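PDB 4GDJ: neuraminidase from Influenza A virus, which is a neuraminidase-like protein that probably relates in function to enzymes removing terminal sialic acid, though its putative active site has diverged. Local coordinates for residues S52-F57 / L79-I84; T112-N117 / L145-S150. All blocks are in the same frame, centred on the assembly; numbering follows the deposited sequence.

Contact 1: residues S52-F57 / L79-I84; sequences SCFKFF and LYKTPI
Phe57 lies with one ring face against the CB of Tyr80, whose nearest approach is 3.4 Å from Phe57 CZ, at the tight end of this antiparallel strand pair. Its CG sits between the backbone N and the carbonyl carbon (chi1 63°), which brings the ring back over the neighbouring strand. The two rings are slid apart and barely overlap, and the Thr82 hydroxyl meets the edge of Phe57 in its plane, OG1 to CE1 3.2 Å. Threonine suits the place because its buried hydroxyl, at the ring edge, keeps hydrogen-bond partners in Ser93 and Asn88. Between the strands, two pairs of bonds lock the backbones: Phe57 with Tyr80, where Tyr80 N reaches Phe57 O at 2.8 Å, and Lys55 with Thr82, where Lys55 N reaches Thr82 O at 2.8 Å.

On the other face an extended Lys81 runs alongside Phe56, its CG over one face of the ring and its methylenes serving as an apolar rod, and then crosses Phe54. CE rides over the Phe54 face, and NZ stands 4.2 Å from the ring centroid, 6° off its normal: a cation-pi contact, joined by a second with Trp111. The solvent side is at Pro83, exposed and little covered, its side chain pointing away from the partner strand. Next to it Ile84 N bonds Cys53 O at 3.1 Å. Lys55 CG lies on Ile84 CD1, and beyond it the chain bends at chi3 and carries NZ to Ser86 O. Strands 53-62 and 78-83 are the two inner strands of a four-stranded antiparallel sheet, one blade of the neuraminidase beta-propeller.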
loop_
_atom_site.group_PDB
_atom_site.type_symbol
_atom_site.label_atom_id
_atom_site.label_comp_id
_atom_site.label_asym_id
_atom_site.label_seq_id
_atom_site.Cartn_x
_atom_site.Cartn_y
_atom_site.Cartn_z
ATOM N N SER A 52 4.326 12.077 15.321
ATOM C CA SER A 52 4.123 10.680 15.734
ATOM C C SER A 52 3.512 9.847 14.597
ATOM O O SER A 52 2.935 10.391 13.664
ATOM C CB SER A 52 3.216 10.628 16.978
ATOM O OG SER A 52 2.296 11.704 16.980
ATOM N N CYS A 53 3.634 8.531 14.700
ATOM C CA CYS A 53 3.122 7.611 13.684
ATOM C C CYS A 53 2.076 6.692 14.305
ATOM O O CYS A 53 2.154 6.343 15.501
ATOM C CB CYS A 53 4.280 6.788 13.104
ATOM S SG CYS A 53 5.417 7.754 12.055
ATOM N N PHE A 54 1.098 6.296 13.499
ATOM C CA PHE A 54 -0.005 5.460 13.990
ATOM C C PHE A 54 -0.202 4.231 13.129
ATOM O O PHE A 54 0.143 4.236 11.946
ATOM C CB PHE A 54 -1.289 6.264 14.040
ATOM C CG PHE A 54 -1.182 7.462 14.896
ATOM C CD1 PHE A 54 -0.656 8.636 14.394
ATOM C CD2 PHE A 54 -1.568 7.411 16.225
ATOM C CE1 PHE A 54 -0.545 9.759 15.212
ATOM C CE2 PHE A 54 -1.455 8.532 17.037
ATOM C CZ PHE A 54 -0.936 9.687 16.533
ATOM N N LYS A 55 -0.704 3.179 13.773
ATOM C CA LYS A 55 -1.223 2.010 13.100
ATOM C C LYS A 55 -2.700 2.234 12.916
ATOM O O LYS A 55 -3.428 2.476 13.898
ATOM C CB LYS A 55 -1.026 0.732 13.913
ATOM C CG LYS A 55 0.361 0.177 13.840
ATOM C CD LYS A 55 0.562 -0.994 14.816
ATOM C CE LYS A 55 0.398 -0.571 16.271
ATOM N NZ LYS A 55 0.370 -1.745 17.179
ATOM N N PHE A 56 -3.123 2.172 11.653
ATOM C CA PHE A 56 -4.537 2.168 11.285
ATOM C C PHE A 56 -4.882 0.738 10.900
ATOM O O PHE A 56 -4.118 0.089 10.184
ATOM C CB PHE A 56 -4.796 3.109 10.112
ATOM C CG PHE A 56 -4.689 4.566 10.458
ATOM C CD1 PHE A 56 -3.468 5.205 10.436
ATOM C CD2 PHE A 56 -5.821 5.307 10.798
ATOM C CE1 PHE A 56 -3.352 6.556 10.776
ATOM C CE2 PHE A 56 -5.717 6.650 11.133
ATOM C CZ PHE A 56 -4.474 7.281 11.098
ATOM N N PHE A 57 -6.021 0.226 11.373
ATOM C CA PHE A 57 -6.360 -1.154 11.114
ATOM C C PHE A 57 -7.858 -1.402 11.219
ATOM O O PHE A 57 -8.581 -0.637 11.835
ATOM C CB PHE A 57 -5.615 -2.107 12.057
ATOM C CG PHE A 57 -5.965 -1.926 13.496
ATOM C CD1 PHE A 57 -5.355 -0.933 14.246
ATOM C CD2 PHE A 57 -6.923 -2.717 14.094
ATOM C CE1 PHE A 57 -5.673 -0.744 15.561
ATOM C CE2 PHE A 57 -7.267 -2.523 15.434
ATOM C CZ PHE A 57 -6.630 -1.543 16.164
ATOM N N LEU A 79 -12.673 0.714 11.467
ATOM C CA LEU A 79 -11.346 1.300 11.419
ATOM C C LEU A 79 -10.995 1.796 12.805
ATOM O O LEU A 79 -11.772 2.505 13.429
ATOM C CB LEU A 79 -11.338 2.471 10.445
ATOM C CG LEU A 79 -10.030 3.254 10.390
ATOM C CD1 LEU A 79 -8.870 2.378 9.895
ATOM C CD2 LEU A 79 -10.226 4.440 9.500
ATOM N N TYR A 80 -9.832 1.380 13.289
ATOM C CA TYR A 80 -9.257 1.836 14.550
ATOM C C TYR A 80 -7.860 2.398 14.290
ATOM O O TYR A 80 -7.250 2.149 13.257
ATOM C CB TYR A 80 -9.094 0.669 15.537
ATOM C CG TYR A 80 -10.306 0.351 16.378
ATOM C CD1 TYR A 80 -11.400 -0.268 15.836
ATOM C CD2 TYR A 80 -10.331 0.660 17.726
ATOM C CE1 TYR A 80 -12.515 -0.551 16.608
ATOM C CE2 TYR A 80 -11.427 0.365 18.512
ATOM C CZ TYR A 80 -12.516 -0.229 17.945
ATOM O OH TYR A 80 -13.611 -0.513 18.731
ATOM N N LYS A 81 -7.356 3.126 15.266
ATOM C CA LYS A 81 -6.053 3.758 15.193
ATOM C C LYS A 81 -5.335 3.622 16.554
ATOM O O LYS A 81 -5.943 3.755 17.619
ATOM C CB LYS A 81 -6.289 5.212 14.797
ATOM C CG LYS A 81 -5.226 6.166 15.065
ATOM C CD LYS A 81 -5.714 7.557 14.840
ATOM C CE LYS A 81 -4.730 8.566 15.418
ATOM N NZ LYS A 81 -5.011 9.965 15.014
ATOM N N THR A 82 -4.037 3.351 16.510
ATOM C CA THR A 82 -3.254 3.129 17.716
ATOM C C THR A 82 -1.871 3.707 17.536
ATOM O O THR A 82 -1.255 3.499 16.487
ATOM C CB THR A 82 -3.009 1.636 17.955
ATOM O OG1 THR A 82 -4.248 0.930 17.952
ATOM C CG2 THR A 82 -2.301 1.426 19.275
ATOM N N PRO A 83 -1.348 4.380 18.565
ATOM C CA PRO A 83 0.061 4.817 18.545
ATOM C C PRO A 83 0.992 3.661 18.244
ATOM O O PRO A 83 0.847 2.549 18.776
ATOM C CB PRO A 83 0.300 5.318 19.968
ATOM C CG PRO A 83 -1.079 5.687 20.478
ATOM C CD PRO A 83 -2.037 4.748 19.815
ATOM N N ILE A 84 1.947 3.918 17.371
ATOM C CA ILE A 84 2.817 2.880 16.841
ATOM C C ILE A 84 3.520 2.058 17.947
ATOM O O ILE A 84 3.694 0.825 17.809
ATOM C CB ILE A 84 3.809 3.500 15.851
ATOM C CG1 ILE A 84 4.544 2.431 15.045
ATOM C CG2 ILE A 84 4.797 4.380 16.600
ATOM C CD1 ILE A 84 3.648 1.325 14.549
#

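Contact 2: residues T112-N117 / L145-S150; sequences TVLVSN and LRLPNS
Leu147 reaches from an irregular segment onto strand 111-117, and its branches account for most of the touching. Its CB starts the side chain towards the strand, and CG, anti to the carbonyl carbon (chi1 -71°), carries two methyls forward. CD1 settles on the backbone: it lies 3.6 Å from Leu114 O and equally close to Val115 C, with Ser116 N scarcely farther. The same methyl meets Leu114 CB at 3.7 Å. CD2 packs on Leu114 too, 4.1 Å from its CD2, with the two side chains crossing at about a right angle. A branched leucine suits the place because one methyl can lie on the peptide groups while the other meets a neighbouring side chain.

On the Leu145 side the contact becomes polar. Ser116 CB approaches Leu145 O to 3.4 Å, and a water links the two residues, 2.7 Å from Ser116 OG and donating to Leu145 O. Serine is small enough to leave room for that bridge, and its hydroxyl also bonds Ser101 OG, which in turn bonds Leu147 N. Thus the connection between strands 132-138 and 153-155, which leads from one propeller blade to the next, is laid across an inner strand of the blade it leaves.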
loop_
_atom_site.group_PDB
_atom_site.type_symbol
_atom_site.label_atom_id
_atom_site.label_comp_id
_atom_site.label_asym_id
_atom_site.label_seq_id
_atom_site.Cartn_x
_atom_site.Cartn_y
_atom_site.Cartn_z
ATOM N N THR A 112 -7.060 13.127 7.049
ATOM C CA THR A 112 -8.104 12.674 6.143
ATOM C C THR A 112 -8.187 11.168 6.345
ATOM O O THR A 112 -7.158 10.457 6.270
ATOM C CB THR A 112 -7.793 12.995 4.676
ATOM O OG1 THR A 112 -7.733 14.405 4.490
ATOM C CG2 THR A 112 -8.921 12.445 3.750
ATOM N N VAL A 113 -9.387 10.667 6.587
ATOM C CA VAL A 113 -9.603 9.222 6.718
ATOM C C VAL A 113 -10.754 8.802 5.809
ATOM O O VAL A 113 -11.774 9.503 5.722
ATOM C CB VAL A 113 -9.961 8.834 8.174
ATOM C CG1 VAL A 113 -10.312 7.394 8.242
ATOM C CG2 VAL A 113 -8.821 9.133 9.136
ATOM N N LEU A 114 -10.579 7.679 5.128
ATOM C CA LEU A 114 -11.589 7.100 4.249
ATOM C C LEU A 114 -11.890 5.671 4.675
ATOM O O LEU A 114 -10.972 4.904 4.972
ATOM C CB LEU A 114 -11.115 7.089 2.789
ATOM C CG LEU A 114 -10.736 8.414 2.118
ATOM C CD1 LEU A 114 -9.227 8.758 2.398
ATOM C CD2 LEU A 114 -10.979 8.378 0.630
ATOM N N VAL A 115 -13.169 5.300 4.730
ATOM C CA VAL A 115 -13.506 3.890 4.931
ATOM C C VAL A 115 -14.543 3.462 3.901
ATOM O O VAL A 115 -15.319 4.285 3.439
ATOM C CB VAL A 115 -14.085 3.638 6.326
ATOM C CG1 VAL A 115 -13.076 3.985 7.370
ATOM C CG2 VAL A 115 -15.375 4.438 6.512
ATOM N N SER A 116 -14.536 2.192 3.517
ATOM C CA SER A 116 -15.593 1.675 2.674
ATOM C C SER A 116 -16.524 0.810 3.485
ATOM O O SER A 116 -16.129 0.153 4.449
ATOM C CB SER A 116 -15.045 0.818 1.543
ATOM O OG SER A 116 -14.430 -0.353 2.079
ATOM N N ASN A 117 -17.774 0.763 3.047
ATOM C CA ASN A 117 -18.758 -0.051 3.728
ATOM C C ASN A 117 -19.918 -0.308 2.761
ATOM O O ASN A 117 -19.951 0.231 1.644
ATOM C CB ASN A 117 -19.263 0.658 4.990
ATOM C CG ASN A 117 -19.808 -0.303 6.029
ATOM O OD1 ASN A 117 -19.657 -1.509 5.909
ATOM N ND2 ASN A 117 -20.416 0.238 7.075
ATOM N N LEU A 145 -16.863 -1.024 -3.465
ATOM C CA LEU A 145 -15.801 -0.043 -3.464
ATOM C C LEU A 145 -14.725 -0.483 -2.479
ATOM O O LEU A 145 -15.056 -0.940 -1.392
ATOM C CB LEU A 145 -16.336 1.309 -3.062
ATOM C CG LEU A 145 -16.998 2.108 -4.140
ATOM C CD1 LEU A 145 -17.471 3.401 -3.520
ATOM C CD2 LEU A 145 -16.018 2.431 -5.220
ATOM N N ARG A 146 -13.453 -0.349 -2.872
ATOM C CA ARG A 146 -12.317 -0.862 -2.090
ATOM C C ARG A 146 -11.207 0.187 -1.980
ATOM O O ARG A 146 -10.740 0.698 -2.977
ATOM C CB ARG A 146 -11.718 -2.130 -2.740
ATOM C CG ARG A 146 -12.750 -3.027 -3.337
ATOM C CD ARG A 146 -12.180 -4.274 -3.864
ATOM N NE ARG A 146 -11.600 -4.176 -5.208
ATOM C CZ ARG A 146 -12.336 -4.211 -6.316
ATOM N NH1 ARG A 146 -13.668 -4.199 -6.230
ATOM N NH2 ARG A 146 -11.760 -4.157 -7.487
ATOM N N LEU A 147 -10.785 0.471 -0.751
ATOM C CA LEU A 147 -9.652 1.319 -0.480
ATOM C C LEU A 147 -8.447 0.410 -0.268
ATOM O O LEU A 147 -8.618 -0.767 0.009
ATOM C CB LEU A 147 -9.932 2.150 0.770
ATOM C CG LEU A 147 -10.994 3.207 0.426
ATOM C CD1 LEU A 147 -11.680 3.584 1.666
ATOM C CD2 LEU A 147 -10.367 4.422 -0.217
ATOM N N PRO A 148 -7.231 0.958 -0.384
ATOM C CA PRO A 148 -6.062 0.078 -0.489
ATOM C C PRO A 148 -5.438 -0.415 0.799
ATOM O O PRO A 148 -4.502 -1.229 0.721
ATOM C CB PRO A 148 -5.031 0.954 -1.216
ATOM C CG PRO A 148 -5.396 2.320 -0.941
ATOM C CD PRO A 148 -6.909 2.347 -0.756
ATOM N N ASN A 149 -5.896 0.055 1.946
ATOM C CA ASN A 149 -5.308 -0.333 3.228
ATOM C C ASN A 149 -3.820 -0.006 3.286
ATOM O O ASN A 149 -2.992 -0.822 3.711
ATOM C CB ASN A 149 -5.535 -1.814 3.498
ATOM C CG ASN A 149 -7.005 -2.182 3.364
ATOM O OD1 ASN A 149 -7.878 -1.557 3.980
ATOM N ND2 ASN A 149 -7.276 -3.162 2.552
ATOM N N SER A 150 -3.529 1.218 2.877
ATOM C CA SER A 150 -2.189 1.839 3.013
ATOM C C SER A 150 -2.438 3.334 3.039
ATOM O O SER A 150 -3.533 3.776 2.666
ATOM C CB SER A 150 -1.312 1.485 1.821
ATOM O OG SER A 150 0.086 1.668 2.065
HETATM O O HOH W 1 -15.384 -2.488 0.706
#

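In the fold
Contact 1 lies within one propeller blade, whereas contact 2 joins an inner strand of the following blade to the connection that leaves it; their centres are about 15 Å apart. The two meet through Leu79, whose CD2 packs 3.2 Å from Val113 CG1 and 3.6 Å from Val115 CG1, so neighbouring blades are joined by apolar side chains. Strand 111-117 therefore has work on two sides, since Val113 and Val115 face Leu79 while Leu114 and Ser116 turn to 145-150. Contact 2 is the more central, its centre about 11 Å from the chain centre against about 15 Å for contact 1. Both are away from the calcium site formed by Asn215, Asp219, Asp245, Gly263 and Gly265.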